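Restriction endonuclease LpnPI (PDB 4RZL) probably cuts DNA that carries modified cytosine; this chain is its N-terminal DNA-recognition domain, of the SRA type. Local coordinates at residues K85-Y90 with R182-I187; V129-I134 with N209-F214; V152-Y157 with T186-P191. One frame throughout, in Å; residues are numbered along the deposited sequence.

Contact 1 (K85-Y90 with R182-I187); sequences KGQFIY and RAIFTI
Phe88 and Phe185 stand side by side across two strands and point the same way, with CD2 of Phe88 4.2 Å from CD1 of Phe185. They rise by different torsions: in Phe88 CG is anti to the backbone N (chi1 -179°), whereas in Phe185 it lies beside the backbone N (chi1 -63°). The Phe185 ring turns its edge to the CB of Tyr90, with CE1 of Phe185 4.0 Å from it, and the carbonyl oxygen of Phe88 also lies at that ring's edge, in its plane. Phe116 of helix 108-119 meets Phe185 edge-to-face on this buried face, which also carries Phe88 and Tyr90. The strands, 87-91 and 176-187, are antiparallel neighbours in the mixed sheet of the SRA-like domain. Phe88 with Phe185 and Tyr90 with Ala183 are hydrogen-bonded pairs, each joined in both directions, and Ile187 N to Gly86 O (2.8 Å) extends the ladder. Gly86, at positive phi (60°), forms with Gln87 a G1 beta bulge facing Asp82. On the other face the extended Gln87 chain crosses Ile184, its CG 3.6 Å from Ile184 CG2, and also touches Tyr157. Further along, the stretched Arg182 chain runs past Ile89: NE lies 3.9 Å from Ile89 CG2, and NH2 approaches Ile89 CD1 to 3.5 Å, the methyl being set obliquely to the guanidinium plane.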
loop_
_atom_site.group_PDB
_atom_site.type_symbol
_atom_site.label_atom_id
_atom_site.label_comp_id
_atom_site.label_asym_id
_atom_site.label_seq_id
_atom_site.Cartn_x
_atom_site.Cartn_y
_atom_site.Cartn_z
ATOM N N LYS A 85 15.095 -7.093 -0.348
ATOM C CA LYS A 85 14.228 -8.160 -0.849
ATOM C C LYS A 85 12.998 -7.634 -1.585
ATOM O O LYS A 85 12.285 -8.409 -2.219
ATOM C CB LYS A 85 13.783 -9.068 0.305
ATOM C CG LYS A 85 14.918 -9.918 0.882
ATOM C CD LYS A 85 14.605 -10.470 2.277
ATOM C CE LYS A 85 13.427 -11.439 2.286
ATOM N NZ LYS A 85 13.735 -12.744 1.628
ATOM N N GLY A 86 12.737 -6.330 -1.501
ATOM C CA GLY A 86 11.514 -5.791 -2.087
ATOM C C GLY A 86 10.288 -6.424 -1.448
ATOM O O GLY A 86 9.311 -6.772 -2.120
ATOM N N GLN A 87 10.355 -6.597 -0.134
ATOM C CA GLN A 87 9.282 -7.235 0.606
ATOM C C GLN A 87 8.695 -6.278 1.637
ATOM O O GLN A 87 9.424 -5.622 2.373
ATOM C CB GLN A 87 9.789 -8.495 1.303
ATOM C CG GLN A 87 8.681 -9.314 1.945
ATOM C CD GLN A 87 9.216 -10.543 2.639
ATOM O OE1 GLN A 87 9.454 -10.528 3.840
ATOM N NE2 GLN A 87 9.410 -11.617 1.880
ATOM N N PHE A 88 7.374 -6.195 1.678
ATOM C CA PHE A 88 6.691 -5.320 2.630
ATOM C C PHE A 88 5.836 -6.137 3.581
ATOM O O PHE A 88 5.010 -6.934 3.148
ATOM C CB PHE A 88 5.825 -4.305 1.877
ATOM C CG PHE A 88 5.092 -3.334 2.767
ATOM C CD1 PHE A 88 5.778 -2.554 3.678
ATOM C CD2 PHE A 88 3.722 -3.181 2.655
ATOM C CE1 PHE A 88 5.118 -1.649 4.494
ATOM C CE2 PHE A 88 3.043 -2.260 3.462
ATOM C CZ PHE A 88 3.753 -1.499 4.388
ATOM N N ILE A 89 6.024 -5.939 4.873
ATOM C CA ILE A 89 5.194 -6.615 5.865
ATOM C C ILE A 89 4.242 -5.605 6.474
ATOM O O ILE A 89 4.676 -4.569 6.971
ATOM C CB ILE A 89 6.031 -7.268 6.965
ATOM C CG1 ILE A 89 6.940 -8.336 6.354
ATOM C CG2 ILE A 89 5.118 -7.882 8.028
ATOM C CD1 ILE A 89 7.872 -8.964 7.355
ATOM N N TYR A 90 2.952 -5.924 6.425
ATOM C CA TYR A 90 1.881 -4.986 6.735
ATOM C C TYR A 90 0.849 -5.602 7.671
ATOM O O TYR A 90 0.396 -6.722 7.436
ATOM C CB TYR A 90 1.203 -4.551 5.437
ATOM C CG TYR A 90 -0.004 -3.662 5.608
ATOM C CD1 TYR A 90 0.137 -2.299 5.833
ATOM C CD2 TYR A 90 -1.287 -4.186 5.521
ATOM C CE1 TYR A 90 -0.976 -1.483 5.968
ATOM C CE2 TYR A 90 -2.412 -3.374 5.663
ATOM C CZ TYR A 90 -2.250 -2.029 5.884
ATOM O OH TYR A 90 -3.366 -1.226 6.014
ATOM N N ARG A 182 -1.305 -10.378 9.526
ATOM C CA ARG A 182 0.031 -10.001 9.102
ATOM C C ARG A 182 0.135 -10.402 7.636
ATOM O O ARG A 182 0.053 -11.590 7.300
ATOM C CB ARG A 182 1.092 -10.693 9.957
ATOM C CG ARG A 182 2.527 -10.470 9.525
ATOM C CD ARG A 182 3.404 -11.324 10.413
ATOM N NE ARG A 182 4.828 -11.123 10.219
ATOM C CZ ARG A 182 5.589 -11.903 9.458
ATOM N NH1 ARG A 182 5.045 -12.920 8.800
ATOM N NH2 ARG A 182 6.889 -11.661 9.351
ATOM N N ALA A 183 0.270 -9.413 6.761
ATOM C CA ALA A 183 0.222 -9.652 5.319
ATOM C C ALA A 183 1.555 -9.327 4.671
ATOM O O ALA A 183 2.143 -8.294 4.967
ATOM C CB ALA A 183 -0.898 -8.811 4.671
ATOM N N ILE A 184 2.009 -10.183 3.758
ATOM C CA ILE A 184 3.306 -9.993 3.111
ATOM C C ILE A 184 3.121 -9.702 1.610
ATOM O O ILE A 184 2.421 -10.427 0.905
ATOM C CB ILE A 184 4.214 -11.226 3.319
ATOM C CG1 ILE A 184 4.366 -11.516 4.819
ATOM C CG2 ILE A 184 5.586 -11.043 2.621
ATOM C CD1 ILE A 184 5.446 -12.535 5.168
ATOM N N PHE A 185 3.733 -8.618 1.145
ATOM C CA PHE A 185 3.596 -8.156 -0.235
ATOM C C PHE A 185 4.941 -8.109 -0.941
ATOM O O PHE A 185 5.977 -7.986 -0.290
ATOM C CB PHE A 185 2.976 -6.753 -0.285
ATOM C CG PHE A 185 1.578 -6.677 0.270
ATOM C CD1 PHE A 185 1.358 -6.488 1.631
ATOM C CD2 PHE A 185 0.483 -6.804 -0.564
ATOM C CE1 PHE A 185 0.060 -6.414 2.138
ATOM C CE2 PHE A 185 -0.818 -6.728 -0.062
ATOM C CZ PHE A 185 -1.026 -6.532 1.282
ATOM N N THR A 186 4.895 -8.165 -2.271
ATOM C CA THR A 186 6.058 -7.976 -3.129
ATOM C C THR A 186 6.053 -6.574 -3.719
ATOM O O THR A 186 5.040 -6.136 -4.266
ATOM C CB THR A 186 6.073 -8.973 -4.303
ATOM O OG1 THR A 186 6.068 -10.307 -3.798
ATOM C CG2 THR A 186 7.298 -8.734 -5.209
ATOM N N ILE A 187 7.175 -5.873 -3.622
ATOM C CA ILE A 187 7.279 -4.579 -4.280
ATOM C C ILE A 187 7.776 -4.795 -5.712
ATOM O O ILE A 187 8.822 -5.400 -5.942
ATOM C CB ILE A 187 8.211 -3.615 -3.512
ATOM C CG1 ILE A 187 7.681 -3.401 -2.087
ATOM C CG2 ILE A 187 8.305 -2.282 -4.232
ATOM C CD1 ILE A 187 8.506 -2.472 -1.256
#

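Contact 2 (V129-I134 with N209-F214); sequences VPPIFI and NSLNPF
The ring of Phe214 lies against Val129, Pro130 and Pro131, and Leu211 adds a contact to Pro131. Here the N-terminal end of helix 212-220 packs on the loop that leads into strand 132-137 of the SRA-like domain; the contact is buried, with a proline-aromatic CH-pi interaction at its centre, and no hydrogen bond passes between the two segments. Val129 takes part through its backbone: its carbonyl oxygen sits at the edge of the Phe214 ring, in the ring plane, 3.4 Å from CZ. The same oxygen accepts a hydrogen bond from NZ of Lys218, one helical turn beyond Phe214, so the helix reaches this carbonyl with both an aromatic edge and an ammonium group. The CB of Pro130 points away from the helix, and its side chain touches Ile66 and Leu115; toward the helix it presents its carbonyl group, with C 3.5 Å from Phe214 CZ. Pro131 carries most of the apolar contact. Its CG lies over one face of the Phe214 ring, 4.1 Å from the centroid and 22° off the normal, displaced toward the rim, while its CD approaches CZ to 3.6 Å. The two side chains cross at about a right angle. Phe214 has CG anti to its backbone N (chi1 169°), and with this torsion its ring reaches across to the proline backbone, with Val154 of strand 147-155 also against it. Trp197 of helix 195-199 touches both Pro131 and Leu211. Leu211, at the N-cap position of the helix, meets the Pro131 ring with one methyl: CD2 lies 3.6 Å from Pro131 CG and equally far from CB.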
loop_
_atom_site.group_PDB
_atom_site.type_symbol
_atom_site.label_atom_id
_atom_site.label_comp_id
_atom_site.label_asym_id
_atom_site.label_seq_id
_atom_site.Cartn_x
_atom_site.Cartn_y
_atom_site.Cartn_z
ATOM N N VAL A 129 -7.540 -8.630 -8.105
ATOM C CA VAL A 129 -6.477 -7.881 -7.448
ATOM C C VAL A 129 -6.143 -6.597 -8.202
ATOM O O VAL A 129 -5.724 -6.643 -9.359
ATOM C CB VAL A 129 -5.199 -8.729 -7.321
ATOM C CG1 VAL A 129 -4.086 -7.905 -6.669
ATOM C CG2 VAL A 129 -5.477 -10.024 -6.541
ATOM N N PRO A 130 -6.327 -5.444 -7.543
ATOM C CA PRO A 130 -5.970 -4.154 -8.122
ATOM C C PRO A 130 -4.528 -3.774 -7.808
ATOM O O PRO A 130 -3.892 -4.400 -6.968
ATOM C CB PRO A 130 -6.930 -3.193 -7.426
ATOM C CG PRO A 130 -7.032 -3.774 -6.052
ATOM C CD PRO A 130 -6.932 -5.280 -6.209
ATOM N N PRO A 131 -4.021 -2.729 -8.464
ATOM C CA PRO A 131 -2.729 -2.200 -8.043
ATOM C C PRO A 131 -2.774 -1.797 -6.574
ATOM O O PRO A 131 -3.802 -1.320 -6.087
ATOM C CB PRO A 131 -2.556 -0.965 -8.927
ATOM C CG PRO A 131 -3.411 -1.199 -10.080
ATOM C CD PRO A 131 -4.567 -2.006 -9.625
ATOM N N ILE A 132 -1.672 -1.994 -5.871
ATOM C CA ILE A 132 -1.573 -1.533 -4.495
ATOM C C ILE A 132 -0.417 -0.547 -4.409
ATOM O O ILE A 132 0.687 -0.836 -4.893
ATOM C CB ILE A 132 -1.358 -2.703 -3.515
ATOM C CG1 ILE A 132 -2.601 -3.595 -3.479
ATOM C CG2 ILE A 132 -1.043 -2.188 -2.127
ATOM C CD1 ILE A 132 -2.378 -4.927 -2.786
ATOM N N PHE A 133 -0.690 0.631 -3.851
ATOM C CA PHE A 133 0.355 1.626 -3.594
ATOM C C PHE A 133 0.673 1.688 -2.099
ATOM O O PHE A 133 -0.239 1.792 -1.262
ATOM C CB PHE A 133 -0.061 3.021 -4.067
ATOM C CG PHE A 133 -0.199 3.169 -5.569
ATOM C CD1 PHE A 133 0.161 2.150 -6.436
ATOM C CD2 PHE A 133 -0.720 4.335 -6.100
ATOM C CE1 PHE A 133 0.021 2.297 -7.801
ATOM C CE2 PHE A 133 -0.870 4.486 -7.478
ATOM C CZ PHE A 133 -0.502 3.467 -8.323
ATOM N N ILE A 134 1.958 1.645 -1.762
ATOM C CA ILE A 134 2.394 1.751 -0.364
ATOM C C ILE A 134 2.986 3.113 -0.046
ATOM O O ILE A 134 3.842 3.610 -0.786
ATOM C CB ILE A 134 3.451 0.685 -0.012
ATOM C CG1 ILE A 134 2.925 -0.718 -0.313
ATOM C CG2 ILE A 134 3.900 0.812 1.461
ATOM C CD1 ILE A 134 4.040 -1.762 -0.358
ATOM N N ASN A 209 2.334 2.871 -19.935
ATOM C CA ASN A 209 3.033 1.646 -19.582
ATOM C C ASN A 209 3.593 1.608 -18.159
ATOM O O ASN A 209 4.358 0.700 -17.846
ATOM C CB ASN A 209 4.198 1.421 -20.556
ATOM C CG ASN A 209 3.758 0.836 -21.883
ATOM O OD1 ASN A 209 2.563 0.717 -22.159
ATOM N ND2 ASN A 209 4.730 0.477 -22.722
ATOM N N SER A 210 3.256 2.597 -17.328
ATOM C CA SER A 210 3.785 2.684 -15.956
ATOM C C SER A 210 3.611 1.374 -15.184
ATOM O O SER A 210 4.512 0.923 -14.484
ATOM C CB SER A 210 3.101 3.805 -15.165
ATOM O OG SER A 210 3.483 5.072 -15.625
ATOM N N LEU A 211 2.445 0.758 -15.320
ATOM C CA LEU A 211 2.159 -0.431 -14.536
ATOM C C LEU A 211 2.288 -1.726 -15.304
ATOM O O LEU A 211 1.739 -2.742 -14.887
ATOM C CB LEU A 211 0.756 -0.344 -13.938
ATOM C CG LEU A 211 0.895 0.041 -12.463
ATOM C CD1 LEU A 211 1.289 1.506 -12.329
ATOM C CD2 LEU A 211 -0.360 -0.273 -11.682
ATOM N N ASN A 212 3.060 -1.712 -16.386
ATOM C CA ASN A 212 3.271 -2.941 -17.144
ATOM C C ASN A 212 3.784 -4.122 -16.291
ATOM O O ASN A 212 3.330 -5.244 -16.485
ATOM C CB ASN A 212 4.205 -2.675 -18.329
ATOM C CG ASN A 212 3.437 -2.262 -19.588
ATOM O OD1 ASN A 212 2.250 -1.912 -19.526
ATOM N ND2 ASN A 212 4.112 -2.289 -20.725
ATOM N N PRO A 213 4.703 -3.882 -15.334
ATOM C CA PRO A 213 5.060 -5.043 -14.499
ATOM C C PRO A 213 3.905 -5.550 -13.629
ATOM O O PRO A 213 3.886 -6.721 -13.255
ATOM C CB PRO A 213 6.203 -4.513 -13.630
ATOM C CG PRO A 213 6.822 -3.431 -14.477
ATOM C CD PRO A 213 5.647 -2.764 -15.146
ATOM N N PHE A 214 2.954 -4.682 -13.312
ATOM C CA PHE A 214 1.777 -5.126 -12.572
ATOM C C PHE A 214 0.922 -5.999 -13.483
ATOM O O PHE A 214 0.495 -7.086 -13.098
ATOM C CB PHE A 214 0.959 -3.943 -12.042
ATOM C CG PHE A 214 -0.394 -4.342 -11.513
ATOM C CD1 PHE A 214 -0.513 -4.949 -10.271
ATOM C CD2 PHE A 214 -1.539 -4.137 -12.268
ATOM C CE1 PHE A 214 -1.751 -5.328 -9.785
ATOM C CE2 PHE A 214 -2.784 -4.511 -11.787
ATOM C CZ PHE A 214 -2.892 -5.110 -10.549
#

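Contact 3 (V152-Y157 with T186-P191); sequences VAVPGY and TILNIP
An antiparallel ladder in the mixed sheet of the SRA-like domain joins Val152, Ala153 and Val154 of strand 147-155 to the end of strand 176-187 and the chain just beyond it. Val154 and Thr186 form a hydrogen-bonded pair, bound both ways, with Thr186 N to Val154 O at 2.8 Å; Leu188 N adds a nearly straight bond to Val152 O. Beyond the ladder the chain after Pro155 brings the carbonyl of Gly156 over to Thr186, whose hydroxyl donates to it, OG1 to O 2.6 Å. With chi1 at -58°, OG1 lies anti to the threonine's carbonyl carbon, on the side where this oxygen arrives. Gly156, at phi 93° and psi 179°, has a backbone conformation that residues with a CB avoid. Tyr157 crosses Thr186 at about a right angle, CD1 coming 3.4 Å from OG1, and its own hydroxyl is hydrogen-bonded to Lys85 O. At the other end the chain bends in an inverse gamma turn centred on Asn189, with Ile190 N bonded to Leu188 O. A water bridges the two chain segments here: it accepts from Val152 N (2.9 Å) and donates to Leu188 O and Ile190 O, joining three backbone groups. The apolar contacts are made by branch ends. Val154 CG1 meets Leu188 CD1 at 3.7 Å, the two side chains nearly perpendicular, and Val152 CG2 lies 3.8 Å from Ile190 CD1. Helix 212-220 packs beside this apolar surface, with Phe214 and Trp217 on Val154 and Pro213 on Ile190. Strand 132-137 flanks the other edge of strand 147-155, Ala153 bonding to Ile132 through the backbone, and helix 108-119 reaches Pro155.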
loop_
_atom_site.group_PDB
_atom_site.type_symbol
_atom_site.label_atom_id
_atom_site.label_comp_id
_atom_site.label_asym_id
_atom_site.label_seq_id
_atom_site.Cartn_x
_atom_site.Cartn_y
_atom_site.Cartn_z
ATOM N N VAL A 152 4.742 0.209 -5.930
ATOM C CA VAL A 152 3.569 -0.555 -6.349
ATOM C C VAL A 152 3.759 -1.980 -5.845
ATOM O O VAL A 152 4.828 -2.563 -6.052
ATOM C CB VAL A 152 3.403 -0.601 -7.889
ATOM C CG1 VAL A 152 2.098 -1.324 -8.277
ATOM C CG2 VAL A 152 3.480 0.789 -8.498
ATOM N N ALA A 153 2.742 -2.549 -5.209
ATOM C CA ALA A 153 2.906 -3.848 -4.572
ATOM C C ALA A 153 1.844 -4.849 -5.005
ATOM O O ALA A 153 0.772 -4.468 -5.491
ATOM C CB ALA A 153 2.871 -3.700 -3.047
ATOM N N VAL A 154 2.160 -6.134 -4.838
ATOM C CA VAL A 154 1.202 -7.196 -5.091
ATOM C C VAL A 154 1.253 -8.184 -3.940
ATOM O O VAL A 154 2.306 -8.345 -3.311
ATOM C CB VAL A 154 1.468 -7.932 -6.431
ATOM C CG1 VAL A 154 1.363 -6.932 -7.599
ATOM C CG2 VAL A 154 2.825 -8.647 -6.422
ATOM N N PRO A 155 0.118 -8.853 -3.666
ATOM C CA PRO A 155 0.032 -9.818 -2.560
ATOM C C PRO A 155 0.949 -11.012 -2.752
ATOM O O PRO A 155 1.048 -11.526 -3.865
ATOM C CB PRO A 155 -1.446 -10.260 -2.576
ATOM C CG PRO A 155 -2.179 -9.130 -3.320
ATOM C CD PRO A 155 -1.181 -8.661 -4.346
ATOM N N GLY A 156 1.586 -11.452 -1.673
ATOM C CA GLY A 156 2.412 -12.641 -1.705
ATOM C C GLY A 156 3.862 -12.308 -1.978
ATOM O O GLY A 156 4.228 -11.140 -2.176
ATOM N N TYR A 157 4.693 -13.341 -1.994
ATOM C CA TYR A 157 6.126 -13.165 -2.205
ATOM C C TYR A 157 6.697 -14.473 -2.752
ATOM O O TYR A 157 6.298 -15.539 -2.299
ATOM C CB TYR A 157 6.832 -12.758 -0.893
ATOM C CG TYR A 157 8.242 -12.270 -1.142
ATOM C CD1 TYR A 157 8.486 -10.944 -1.472
ATOM C CD2 TYR A 157 9.320 -13.146 -1.102
ATOM C CE1 TYR A 157 9.766 -10.498 -1.737
ATOM C CE2 TYR A 157 10.611 -12.712 -1.372
ATOM C CZ TYR A 157 10.824 -11.389 -1.689
ATOM O OH TYR A 157 12.097 -10.949 -1.958
ATOM N N THR A 186 4.895 -8.165 -2.271
ATOM C CA THR A 186 6.058 -7.976 -3.129
ATOM C C THR A 186 6.053 -6.574 -3.719
ATOM O O THR A 186 5.040 -6.136 -4.266
ATOM C CB THR A 186 6.073 -8.973 -4.303
ATOM O OG1 THR A 186 6.068 -10.307 -3.798
ATOM C CG2 THR A 186 7.298 -8.734 -5.209
ATOM N N ILE A 187 7.175 -5.873 -3.622
ATOM C CA ILE A 187 7.279 -4.579 -4.280
ATOM C C ILE A 187 7.776 -4.795 -5.712
ATOM O O ILE A 187 8.822 -5.400 -5.942
ATOM C CB ILE A 187 8.211 -3.615 -3.512
ATOM C CG1 ILE A 187 7.681 -3.401 -2.087
ATOM C CG2 ILE A 187 8.305 -2.282 -4.232
ATOM C CD1 ILE A 187 8.506 -2.472 -1.256
ATOM N N LEU A 188 7.009 -4.300 -6.674
ATOM C CA LEU A 188 7.343 -4.483 -8.086
ATOM C C LEU A 188 8.445 -3.538 -8.581
ATOM O O LEU A 188 8.592 -2.415 -8.098
ATOM C CB LEU A 188 6.100 -4.287 -8.942
ATOM C CG LEU A 188 4.944 -5.247 -8.694
ATOM C CD1 LEU A 188 3.746 -4.837 -9.538
ATOM C CD2 LEU A 188 5.367 -6.681 -9.008
ATOM N N ASN A 189 9.194 -3.997 -9.578
ATOM C CA ASN A 189 10.204 -3.170 -10.215
ATOM C C ASN A 189 9.549 -2.098 -11.088
ATOM O O ASN A 189 9.557 -2.179 -12.315
ATOM C CB ASN A 189 11.159 -4.044 -11.041
ATOM C CG ASN A 189 12.309 -3.252 -11.654
ATOM O OD1 ASN A 189 12.567 -2.107 -11.284
ATOM N ND2 ASN A 189 13.000 -3.863 -12.606
ATOM N N ILE A 190 8.958 -1.108 -10.434
ATOM C CA ILE A 190 8.346 0.035 -11.094
ATOM C C ILE A 190 8.919 1.272 -10.435
ATOM O O ILE A 190 8.555 1.590 -9.301
ATOM C CB ILE A 190 6.819 0.047 -10.952
ATOM C CG1 ILE A 190 6.199 -1.174 -11.640
ATOM C CG2 ILE A 190 6.246 1.368 -11.473
ATOM C CD1 ILE A 190 4.692 -1.271 -11.487
ATOM N N PRO A 191 9.854 1.952 -11.115
ATOM C CA PRO A 191 10.484 3.127 -10.489
ATOM C C PRO A 191 9.556 4.339 -10.402
ATOM O O PRO A 191 9.798 5.219 -9.586
ATOM C CB PRO A 191 11.683 3.423 -11.401
ATOM C CG PRO A 191 11.331 2.767 -12.739
ATOM C CD PRO A 191 10.499 1.560 -12.387
HETATM O O HOH W 1 7.193 -0.064 -7.367
#

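Overall arrangement
Of these segments, 85-90 comes first from the N terminus, then 129-134 and 152-157, before strand 176-187 returns and closes two loops, which share Thr186 and Ile187. Contact 1 takes that strand back to 87-91 and contact 3 takes it to 147-155, one on each edge. Only afterwards does 209-214 come back to 129-134, so contact 2 crosses contact 1 along the chain and encloses contact 3. Ile132 O to Ala153 N joins the strands of contacts 2 and 3, and Phe185 packs on Ile132 between contacts 1 and 2. Together they tie four sheet strands to helix 212-220.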